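Local coordinates for cytochrome P450 reductase (Amycolatopsis methanolica 239, PDB 5OGX), which transfers electrons from NADH through FAD and a [2Fe-2S] cluster to a partner cytochrome P450 that O-demethylates guaiacol and other lignin-derived aromatics, at residues L138-S143 with D175-D180; V211-G216 with G283-A288; G254-I259 with F266-V271. All coordinates share one frame; numbering follows the deposited sequence.

Contact 1 of 3, residues L138-S143 with D175-D180; sequences LVVPGS and DGWLFD. Unlike the reference sequence in segment 175-180: Gly176 (reference Arg).
In the antiparallel barrel of the FAD-binding domain, Trp177 of the short helix 174-178 lies against residues 138-141, where strand 135-139 runs out into a turn. The evidence for close packing is the position of Pro141: its CD stands 3.5 Å from the centroid of the six-membered ring of Trp177, only 20° off the ring normal, which is a CH-pi contact over the face. Pro141 CD comes to 3.3 Å from Trp177 CE2, while Pro141 CG reaches across to the pyrrole side, 3.5 Å from Trp177 NE1. Val140 CA lies over the same face nearer the rim, and Val140 CG2 touches Trp177 CE3 at 3.9 Å. At the far end of the indole, Leu138 CD1 approaches Trp177 CH2 obliquely at 4.1 Å. The indole extends this far because its CG is anti to the backbone N of Trp177 (chi1 169°), which carries the ring toward residues 138-141. Leu178 CD2 of its own segment lies over the opposite face. No hydrogen bond joins the segments; the contact is mainly apolar packing, with the carbonyl Val139 O also lying 3.9 Å, obliquely, from Trp177 CH2. Beyond it, Trp177 and Leu138 both rest on Val188 of strand 187-194. Leu138 also touches the FAD-binding Tyr149 of strand 146-150 and Leu163 of strand 160-166, while Val140 packs on Ala173, an FAD-binding residue just ahead of helix 174-178.

Contact 2 of 3, residues V211-G216 with G283-A288; sequences VLIGGG and GFPTDA
The pyrrolidine ring of Pro285 is the one ring that touches the other segment, and Ile213 meets the part of it that carries CB and CG; no aromatic ring, amide or carboxylate takes part. Ile213 CG2 sits 3.6 Å from Pro285 CB and 3.8 Å from Pro285 CG, so a single methyl group bears on two ring carbons. The other branch of the isoleucine goes to the next residue of the helix. Its CD1 lies 3.7 Å from Thr286 CA and 3.8 Å from Thr286 OG1, a van der Waals contact with backbone and hydroxyl and not a polar bond. This division follows from the torsions of Ile213: CG2 is anti to the backbone N, CG1 lies beside that N (chi1 -64°), and the extended chi2 of -172° carries CD1 on to Thr286. The backbones come nearest at Ile213 CA and Pro285 CA, 6.7 Å apart. Pro285 opens helix 285-292, with Phe284 at the N-cap and Ala288 N bonded to Phe284 O. Around this contact Ile213 also touches Phe289, Leu303 and Phe317, while Thr286 rests on Leu303 and Ala316, which places it in the hydrophobic layer between sheet and helices. Strand 210-215 closes with Gly214 and Gly215, and Gly216 follows. A strand running into a glycine-rich turn, with helices packed on a parallel sheet, is characteristic of the Rossmann-like NAD-binding domain of ferredoxin reductase relatives.

Contact 3 of 3, residues G254-I259 with F266-V271; sequences GRFAEI and FRFVPV
Phe256 and Ile259 face strand 266-271 from a helix whose shorter backbone hydrogen bond within 254-259 runs from Glu258 N to Gly254 O, 3.0 Å; no hydrogen bond crosses to the strand. The main evidence for the packing is an offset stack of Phe256 on Phe268, with centroids 4.0 Å apart and planes only 12° from parallel. Phe256 CD2 lies over the middle of the Phe268 ring, 3.5 Å from Phe268 CZ, and Phe256 CB adds a CH-pi contact over the same ring. One turn further on, Ile259 CG2 is centred over a face of Phe266, 3.8 Å from its centroid and 13° off the normal. Phe256 O comes obliquely to Phe266 CE2 at 3.6 Å. Both strand rings reach the helix with CG anti to their backbone N (chi1 -177° for Phe268). Helix and strand run nearly antiparallel, as the second half of a beta-alpha-beta unit that begins with strand 238-244. Helix 219-232 packs alongside, meeting Phe256 through Leu219 and Val223 and Ile259 through Leu230, while Phe268 also rests on Leu240 and His242 of strand 238-244.

From the N terminus, contact 1 comes first and is complete before the others begin: it closes the loop between residues 143 and 175 within the FAD-binding barrel. Contact 2 then opens at strand 210-215 and closes at helix 285-292, enclosing helix 219-232, strand 238-244, helix 253-262, strand 266-272 and the short strand 281-282. Contact 3 falls wholly within that span, tying helix 253-262 to the strand that follows it. Contacts 2 and 3 share the sheet and touch directly, Val271 CG1 lying 3.4 Å from Gly283 O. Contact 1 stays apart, its centre about 29 Å from that of contact 2 and 31 Å from that of contact 3.

Contact 1 of 3, residues L138-S143 with D175-D180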
loop_
_atom_site.group_PDB
_atom_site.type_symbol
_atom_site.label_atom_id
_atom_site.label_comp_id
_atom_site.label_asym_id
_atom_site.label_seq_id
_atom_site.Cartn_x
_atom_site.Cartn_y
_atom_site.Cartn_z
ATOM N N LEU A 138 4.202 -10.400 4.609
ATOM C CA LEU A 138 5.198 -11.438 4.836
ATOM C C LEU A 138 5.288 -11.753 6.322
ATOM O O LEU A 138 5.061 -10.891 7.174
ATOM C CB LEU A 138 6.583 -11.012 4.329
ATOM C CG LEU A 138 6.734 -10.475 2.900
ATOM C CD1 LEU A 138 8.229 -10.317 2.546
ATOM C CD2 LEU A 138 6.043 -11.369 1.897
ATOM N N VAL A 139 5.655 -12.993 6.625
ATOM C CA VAL A 139 5.927 -13.422 7.993
ATOM C C VAL A 139 7.423 -13.686 8.115
ATOM O O VAL A 139 7.997 -14.432 7.310
ATOM C CB VAL A 139 5.110 -14.673 8.364
ATOM C CG1 VAL A 139 5.355 -15.051 9.830
ATOM C CG2 VAL A 139 3.635 -14.432 8.113
ATOM N N VAL A 140 8.056 -13.067 9.108
ATOM C CA VAL A 140 9.495 -13.234 9.305
ATOM C C VAL A 140 9.739 -14.646 9.823
ATOM O O VAL A 140 9.170 -15.040 10.847
ATOM C CB VAL A 140 10.067 -12.188 10.279
ATOM C CG1 VAL A 140 11.580 -12.424 10.506
ATOM C CG2 VAL A 140 9.776 -10.776 9.775
ATOM N N PRO A 141 10.567 -15.437 9.160
ATOM C CA PRO A 141 10.761 -16.825 9.597
ATOM C C PRO A 141 11.333 -16.875 11.008
ATOM O O PRO A 141 12.224 -16.103 11.360
ATOM C CB PRO A 141 11.752 -17.397 8.575
ATOM C CG PRO A 141 11.998 -16.345 7.578
ATOM C CD PRO A 141 11.439 -15.048 8.041
ATOM N N GLY A 142 10.786 -17.779 11.820
ATOM C CA GLY A 142 11.284 -17.994 13.167
ATOM C C GLY A 142 10.849 -16.947 14.168
ATOM O O GLY A 142 10.839 -17.197 15.379
ATOM N N SER A 143 10.499 -15.767 13.678
ATOM C CA SER A 143 10.115 -14.637 14.513
ATOM C C SER A 143 8.605 -14.523 14.695
ATOM O O SER A 143 8.143 -14.216 15.799
ATOM C CB SER A 143 10.663 -13.345 13.903
ATOM O OG SER A 143 9.779 -12.270 14.152
ATOM N N ASP A 175 16.724 -5.388 8.786
ATOM C CA ASP A 175 18.066 -5.614 9.319
ATOM C C ASP A 175 18.274 -7.073 9.718
ATOM O O ASP A 175 19.360 -7.628 9.526
ATOM C CB ASP A 175 18.291 -4.694 10.522
ATOM C CG ASP A 175 19.668 -4.041 10.537
ATOM O OD1 ASP A 175 20.382 -4.069 9.511
ATOM O OD2 ASP A 175 20.030 -3.482 11.595
ATOM N N GLY A 176 17.235 -7.720 10.249
ATOM C CA GLY A 176 17.388 -9.073 10.753
ATOM C C GLY A 176 17.143 -10.214 9.778
ATOM O O GLY A 176 17.403 -11.373 10.128
ATOM N N TRP A 177 16.664 -9.943 8.563
ATOM C CA TRP A 177 16.288 -11.036 7.670
ATOM C C TRP A 177 16.436 -10.671 6.195
ATOM O O TRP A 177 17.248 -11.280 5.489
ATOM C CB TRP A 177 14.857 -11.481 7.980
ATOM C CG TRP A 177 14.244 -12.421 6.983
ATOM C CD1 TRP A 177 14.806 -13.549 6.452
ATOM C CD2 TRP A 177 12.929 -12.321 6.414
ATOM N NE1 TRP A 177 13.922 -14.154 5.585
ATOM C CE2 TRP A 177 12.766 -13.416 5.540
ATOM C CE3 TRP A 177 11.879 -11.408 6.553
ATOM C CZ2 TRP A 177 11.592 -13.619 4.807
ATOM C CZ3 TRP A 177 10.709 -11.613 5.824
ATOM C CH2 TRP A 177 10.576 -12.716 4.972
ATOM N N LEU A 178 15.664 -9.689 5.710
ATOM C CA LEU A 178 15.691 -9.392 4.280
ATOM C C LEU A 178 17.047 -8.849 3.836
ATOM O O LEU A 178 17.408 -8.981 2.661
ATOM C CB LEU A 178 14.575 -8.410 3.921
ATOM C CG LEU A 178 13.171 -8.959 4.205
ATOM C CD1 LEU A 178 12.135 -7.842 4.154
ATOM C CD2 LEU A 178 12.814 -10.072 3.226
ATOM N N PHE A 179 17.801 -8.242 4.748
ATOM C CA PHE A 179 19.150 -7.770 4.464
ATOM C C PHE A 179 20.221 -8.676 5.048
ATOM O O PHE A 179 21.413 -8.408 4.864
ATOM C CB PHE A 179 19.329 -6.346 5.001
ATOM C CG PHE A 179 18.725 -5.296 4.121
ATOM C CD1 PHE A 179 17.345 -5.101 4.100
ATOM C CD2 PHE A 179 19.526 -4.525 3.292
ATOM C CE1 PHE A 179 16.782 -4.141 3.278
ATOM C CE2 PHE A 179 18.969 -3.566 2.462
ATOM C CZ PHE A 179 17.596 -3.373 2.456
ATOM N N ASP A 180 19.829 -9.746 5.743
ATOM C CA ASP A 180 20.814 -10.587 6.428
ATOM C C ASP A 180 20.243 -12.001 6.548
ATOM O O ASP A 180 19.712 -12.402 7.588
ATOM C CB ASP A 180 21.173 -10.029 7.803
ATOM C CG ASP A 180 22.071 -10.961 8.578
ATOM O OD1 ASP A 180 22.830 -11.701 7.919
ATOM O OD2 ASP A 180 22.005 -10.964 9.826
#

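Contact 2 of 3, residues V211-G216 with G283-A288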
loop_
_atom_site.group_PDB
_atom_site.type_symbol
_atom_site.label_atom_id
_atom_site.label_comp_id
_atom_site.label_asym_id
_atom_site.label_seq_id
_atom_site.Cartn_x
_atom_site.Cartn_y
_atom_site.Cartn_z
ATOM N N VAL A 211 -0.277 13.239 -9.863
ATOM C CA VAL A 211 1.030 13.369 -9.230
ATOM C C VAL A 211 1.181 12.232 -8.237
ATOM O O VAL A 211 0.240 11.908 -7.502
ATOM C CB VAL A 211 1.232 14.741 -8.563
ATOM C CG1 VAL A 211 0.111 15.031 -7.533
ATOM C CG2 VAL A 211 2.610 14.789 -7.911
ATOM N N LEU A 212 2.340 11.579 -8.272
ATOM C CA LEU A 212 2.648 10.464 -7.390
ATOM C C LEU A 212 3.918 10.818 -6.644
ATOM O O LEU A 212 4.915 11.210 -7.263
ATOM C CB LEU A 212 2.825 9.168 -8.184
ATOM C CG LEU A 212 1.554 8.798 -8.948
ATOM C CD1 LEU A 212 1.751 9.238 -10.388
ATOM C CD2 LEU A 212 1.244 7.303 -8.873
ATOM N N ILE A 213 3.883 10.709 -5.320
ATOM C CA ILE A 213 5.020 11.121 -4.504
ATOM C C ILE A 213 5.388 9.980 -3.569
ATOM O O ILE A 213 4.553 9.530 -2.772
ATOM C CB ILE A 213 4.733 12.411 -3.730
ATOM C CG1 ILE A 213 4.524 13.540 -4.767
ATOM C CG2 ILE A 213 5.926 12.760 -2.855
ATOM C CD1 ILE A 213 4.418 14.905 -4.195
ATOM N N GLY A 214 6.615 9.485 -3.711
ATOM C CA GLY A 214 7.094 8.360 -2.936
ATOM C C GLY A 214 8.235 8.782 -2.042
ATOM O O GLY A 214 9.217 9.369 -2.517
ATOM N N GLY A 215 8.119 8.508 -0.746
ATOM C CA GLY A 215 9.246 8.731 0.140
ATOM C C GLY A 215 10.014 7.440 0.297
ATOM O O GLY A 215 9.456 6.450 0.778
ATOM N N GLY A 216 11.273 7.421 -0.130
ATOM C CA GLY A 216 12.067 6.205 -0.008
ATOM C C GLY A 216 11.456 5.074 -0.812
ATOM O O GLY A 216 11.086 5.239 -1.979
ATOM N N GLY A 283 15.564 19.379 -1.709
ATOM C CA GLY A 283 14.460 19.655 -0.816
ATOM C C GLY A 283 13.572 18.461 -0.548
ATOM O O GLY A 283 14.019 17.310 -0.565
ATOM N N PHE A 284 12.307 18.730 -0.292
ATOM C CA PHE A 284 11.390 17.664 0.024
ATOM C C PHE A 284 10.392 17.496 -1.125
ATOM O O PHE A 284 10.103 18.457 -1.838
ATOM C CB PHE A 284 10.698 17.979 1.356
ATOM C CG PHE A 284 11.667 18.094 2.512
ATOM C CD1 PHE A 284 12.121 16.966 3.165
ATOM C CD2 PHE A 284 12.149 19.328 2.913
ATOM C CE1 PHE A 284 13.019 17.063 4.204
ATOM C CE2 PHE A 284 13.049 19.431 3.961
ATOM C CZ PHE A 284 13.485 18.300 4.604
ATOM N N PRO A 285 9.895 16.283 -1.367
ATOM C CA PRO A 285 9.271 16.009 -2.679
ATOM C C PRO A 285 7.940 16.697 -2.891
ATOM O O PRO A 285 7.656 17.165 -4.004
ATOM C CB PRO A 285 9.126 14.484 -2.687
ATOM C CG PRO A 285 9.137 14.090 -1.241
ATOM C CD PRO A 285 9.981 15.087 -0.515
ATOM N N THR A 286 7.092 16.758 -1.867
ATOM C CA THR A 286 5.864 17.520 -2.034
ATOM C C THR A 286 6.156 18.973 -2.390
ATOM O O THR A 286 5.448 19.571 -3.208
ATOM C CB THR A 286 5.026 17.398 -0.767
ATOM O OG1 THR A 286 4.708 16.008 -0.606
ATOM C CG2 THR A 286 3.749 18.188 -0.897
ATOM N N ASP A 287 7.221 19.545 -1.823
ATOM C CA ASP A 287 7.601 20.915 -2.164
ATOM C C ASP A 287 7.919 21.063 -3.650
ATOM O O ASP A 287 7.604 22.091 -4.258
ATOM C CB ASP A 287 8.813 21.348 -1.337
ATOM C CG ASP A 287 8.554 21.313 0.157
ATOM O OD1 ASP A 287 7.378 21.203 0.567
ATOM O OD2 ASP A 287 9.533 21.417 0.927
ATOM N N ALA A 288 8.564 20.062 -4.247
ATOM C CA ALA A 288 8.936 20.165 -5.655
ATOM C C ALA A 288 7.711 20.145 -6.561
ATOM O O ALA A 288 7.669 20.854 -7.573
ATOM C CB ALA A 288 9.900 19.041 -6.037
#

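Contact 3 of 3, residues G254-I259 with F266-V271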
loop_
_atom_site.group_PDB
_atom_site.type_symbol
_atom_site.label_atom_id
_atom_site.label_comp_id
_atom_site.label_asym_id
_atom_site.label_seq_id
_atom_site.Cartn_x
_atom_site.Cartn_y
_atom_site.Cartn_z
ATOM N N GLY A 254 17.196 4.029 -15.082
ATOM C CA GLY A 254 17.052 3.618 -16.473
ATOM C C GLY A 254 15.635 3.188 -16.808
ATOM O O GLY A 254 15.132 3.471 -17.902
ATOM N N ARG A 255 14.968 2.511 -15.865
ATOM C CA ARG A 255 13.587 2.082 -16.081
ATOM C C ARG A 255 12.658 3.279 -16.226
ATOM O O ARG A 255 11.802 3.304 -17.117
ATOM C CB ARG A 255 13.105 1.176 -14.936
ATOM C CG ARG A 255 11.585 1.088 -14.872
ATOM C CD ARG A 255 11.030 -0.286 -14.489
ATOM N NE ARG A 255 11.298 -0.572 -13.091
ATOM C CZ ARG A 255 10.634 -1.438 -12.323
ATOM N NH1 ARG A 255 9.614 -2.154 -12.782
ATOM N NH2 ARG A 255 11.020 -1.598 -11.069
ATOM N N PHE A 256 12.813 4.291 -15.367
ATOM C CA PHE A 256 11.954 5.462 -15.480
ATOM C C PHE A 256 12.265 6.256 -16.737
ATOM O O PHE A 256 11.359 6.858 -17.323
ATOM C CB PHE A 256 12.086 6.330 -14.234
ATOM C CG PHE A 256 11.671 5.620 -12.982
ATOM C CD1 PHE A 256 10.382 5.153 -12.851
ATOM C CD2 PHE A 256 12.580 5.382 -11.969
ATOM C CE1 PHE A 256 9.987 4.461 -11.690
ATOM C CE2 PHE A 256 12.211 4.696 -10.831
ATOM C CZ PHE A 256 10.900 4.244 -10.687
ATOM N N ALA A 257 13.532 6.258 -17.174
ATOM C CA ALA A 257 13.879 6.949 -18.409
ATOM C C ALA A 257 13.194 6.300 -19.603
ATOM O O ALA A 257 12.720 6.996 -20.508
ATOM C CB ALA A 257 15.399 6.969 -18.593
ATOM N N GLU A 258 13.093 4.968 -19.605
ATOM C CA GLU A 258 12.392 4.287 -20.693
ATOM C C GLU A 258 10.906 4.619 -20.687
ATOM O O GLU A 258 10.299 4.778 -21.752
ATOM C CB GLU A 258 12.596 2.774 -20.597
ATOM C CG GLU A 258 13.958 2.317 -21.079
ATOM C CD GLU A 258 13.961 0.870 -21.543
ATOM O OE1 GLU A 258 12.888 0.228 -21.499
ATOM O OE2 GLU A 258 15.038 0.380 -21.953
ATOM N N ILE A 259 10.305 4.731 -19.498
ATOM C CA ILE A 259 8.896 5.125 -19.424
ATOM C C ILE A 259 8.714 6.517 -20.010
ATOM O O ILE A 259 7.821 6.755 -20.834
ATOM C CB ILE A 259 8.375 5.044 -17.974
ATOM C CG1 ILE A 259 8.472 3.603 -17.465
ATOM C CG2 ILE A 259 6.907 5.522 -17.932
ATOM C CD1 ILE A 259 8.116 3.426 -15.979
ATOM N N PHE A 266 4.763 11.790 -19.002
ATOM C CA PHE A 266 5.373 11.241 -17.803
ATOM C C PHE A 266 6.668 11.977 -17.495
ATOM O O PHE A 266 7.465 12.272 -18.399
ATOM C CB PHE A 266 5.661 9.747 -17.981
ATOM C CG PHE A 266 6.412 9.134 -16.825
ATOM C CD1 PHE A 266 5.738 8.760 -15.665
ATOM C CD2 PHE A 266 7.786 8.968 -16.881
ATOM C CE1 PHE A 266 6.434 8.186 -14.593
ATOM C CE2 PHE A 266 8.486 8.409 -15.818
ATOM C CZ PHE A 266 7.805 8.024 -14.666
ATOM N N ARG A 267 6.873 12.281 -16.215
ATOM C CA ARG A 267 8.146 12.811 -15.745
ATOM C C ARG A 267 8.522 12.104 -14.461
ATOM O O ARG A 267 7.662 11.843 -13.618
ATOM C CB ARG A 267 8.102 14.330 -15.488
ATOM C CG ARG A 267 7.270 15.120 -16.480
ATOM C CD ARG A 267 7.801 16.535 -16.714
ATOM N NE ARG A 267 7.653 17.402 -15.546
ATOM C CZ ARG A 267 6.918 18.515 -15.511
ATOM N NH1 ARG A 267 6.225 18.905 -16.575
ATOM N NH2 ARG A 267 6.866 19.233 -14.398
ATOM N N PHE A 268 9.806 11.813 -14.311
ATOM C CA PHE A 268 10.354 11.255 -13.083
ATOM C C PHE A 268 11.321 12.264 -12.486
ATOM O O PHE A 268 12.257 12.702 -13.163
ATOM C CB PHE A 268 11.080 9.931 -13.343
ATOM C CG PHE A 268 11.605 9.290 -12.106
ATOM C CD1 PHE A 268 10.721 8.743 -11.176
ATOM C CD2 PHE A 268 12.964 9.243 -11.850
ATOM C CE1 PHE A 268 11.188 8.147 -10.030
ATOM C CE2 PHE A 268 13.440 8.654 -10.690
ATOM C CZ PHE A 268 12.551 8.106 -9.783
ATOM N N VAL A 269 11.113 12.607 -11.219
ATOM C CA VAL A 269 11.839 13.702 -10.579
ATOM C C VAL A 269 12.398 13.258 -9.231
ATOM O O VAL A 269 11.665 13.230 -8.226
ATOM C CB VAL A 269 10.938 14.930 -10.382
ATOM C CG1 VAL A 269 11.738 16.098 -9.814
ATOM C CG2 VAL A 269 10.233 15.305 -11.678
ATOM N N PRO A 270 13.677 12.908 -9.158
ATOM C CA PRO A 270 14.312 12.718 -7.850
ATOM C C PRO A 270 14.359 14.034 -7.094
ATOM O O PRO A 270 14.507 15.106 -7.685
ATOM C CB PRO A 270 15.725 12.231 -8.209
ATOM C CG PRO A 270 15.598 11.688 -9.591
ATOM C CD PRO A 270 14.577 12.546 -10.269
ATOM N N VAL A 271 14.199 13.951 -5.772
ATOM C CA VAL A 271 14.289 15.118 -4.896
ATOM C C VAL A 271 15.108 14.721 -3.683
ATOM O O VAL A 271 14.720 13.806 -2.950
ATOM C CB VAL A 271 12.901 15.642 -4.462
ATOM C CG1 VAL A 271 13.051 16.997 -3.778
ATOM C CG2 VAL A 271 11.957 15.766 -5.672
#